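Local coordinates for molybdenum cofactor carrier protein (Chlamydomonas reinhardtii, PDB 2IZ6) that probably binds the molybdenum cofactor and serves as its carrier in the cell, at residues M58-A61 / M62-A65. Residues are numbered along the deposited sequence; the frame is centred on the assembly and turned at random.
Sequences MHEA and MKGA
Lys63 reaches back over one turn of helix 57-67 to both His59 and Glu60, on the side of the helix turned from the sheet; this helix links parallel strands 47-51 and 72-76 in a beta-alpha-beta crossover of the Rossmann-like fold. The aliphatic part of the lysine lies over one face of the His59 imidazole: Lys63 CG makes a CH-pi contact at 4.0 Å from the ring centroid, displaced toward the rim, and Lys63 CD comes within 3.5 Å of His59 NE2. A chi1 of 179° sets the imidazole opposite the His59 backbone N, with one face turned to the lysine chain. Beyond the ring the lysine bends at chi3 (-71°), which turns its amine toward Glu60 and a salt bridge from Lys63 NZ to Glu60 OE2 (3.0 Å), met from above the carboxylate plane. With an alanine here the Glu60 carboxylate would probably lose this charged mate and the imidazole face its aliphatic cover. Glu60 also packs on Leu31 and Ala34 of helix 28-43.

The side facing the sheet is the tightly packed one. Buried Met62 and Ala65 pack on Leu48 of strand 47-51 and on Thr72 of strand 72-76, while i to i+4 bonds, among them Ala65 N to Ala61 O at 2.9 Å, hold the backbone of the turn. On the looser, partly exposed side a water joins two side chains: it accepts from Lys63 NZ at 2.8 Å and sits in the imidazole plane at the ring edge, 3.2 Å from His59 NE2.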
# COMPACT_ATOMS: atom_id res chain seq x y z
N MET A 58 -10.17 -15.78 12.23
CA MET A 58 -10.84 -14.51 11.85
C MET A 58 -12.31 -14.79 11.45
O MET A 58 -13.22 -14.06 11.84
CB MET A 58 -10.01 -13.78 10.78
CG MET A 58 -8.71 -13.36 11.42
SD MET A 58 -7.73 -12.17 10.49
CE MET A 58 -7.38 -13.25 9.24
N HIS A 59 -12.53 -15.89 10.75
CA HIS A 59 -13.87 -16.29 10.38
C HIS A 59 -14.70 -16.68 11.61
O HIS A 59 -15.84 -16.32 11.75
CB HIS A 59 -13.81 -17.42 9.37
CG HIS A 59 -15.15 -17.92 8.95
ND1 HIS A 59 -16.12 -17.13 8.37
CD2 HIS A 59 -15.69 -19.15 9.07
CE1 HIS A 59 -17.20 -17.85 8.14
NE2 HIS A 59 -16.96 -19.09 8.53
N GLU A 60 -14.08 -17.38 12.54
CA GLU A 60 -14.78 -17.73 13.77
C GLU A 60 -15.21 -16.52 14.58
O GLU A 60 -16.32 -16.51 15.09
CB GLU A 60 -13.97 -18.69 14.65
CG GLU A 60 -13.90 -20.12 14.08
CD GLU A 60 -15.26 -20.78 14.11
OE1 GLU A 60 -16.10 -20.40 14.94
OE2 GLU A 60 -15.50 -21.68 13.28
N ALA A 61 -14.31 -15.55 14.68
CA ALA A 61 -14.62 -14.34 15.37
C ALA A 61 -15.83 -13.65 14.69
O ALA A 61 -16.77 -13.13 15.35
CB ALA A 61 -13.41 -13.48 15.43
N MET A 62 -15.81 -13.66 13.37
CA MET A 62 -16.82 -12.98 12.58
C MET A 62 -18.19 -13.64 12.74
O MET A 62 -19.21 -12.97 12.79
CB MET A 62 -16.42 -12.94 11.10
CG MET A 62 -15.16 -12.15 10.82
SD MET A 62 -15.35 -10.99 9.45
CE MET A 62 -16.87 -10.17 9.92
N LYS A 63 -18.18 -14.97 12.81
CA LYS A 63 -19.41 -15.72 13.03
C LYS A 63 -19.98 -15.47 14.39
O LYS A 63 -21.19 -15.37 14.60
CB LYS A 63 -19.13 -17.20 12.88
CG LYS A 63 -18.96 -17.61 11.45
CD LYS A 63 -19.13 -19.15 11.30
CE LYS A 63 -17.93 -19.92 11.90
NZ LYS A 63 -18.17 -21.39 12.01
N GLY A 64 -19.09 -15.41 15.38
CA GLY A 64 -19.48 -15.11 16.75
C GLY A 64 -20.11 -13.75 16.96
O GLY A 64 -21.15 -13.62 17.59
N ALA A 65 -19.49 -12.73 16.37
CA ALA A 65 -20.00 -11.37 16.48
C ALA A 65 -21.36 -11.26 15.79
O ALA A 65 -22.27 -10.62 16.31
CB ALA A 65 -19.03 -10.44 15.79
O HOH W 1 -17.67 -22.09 9.37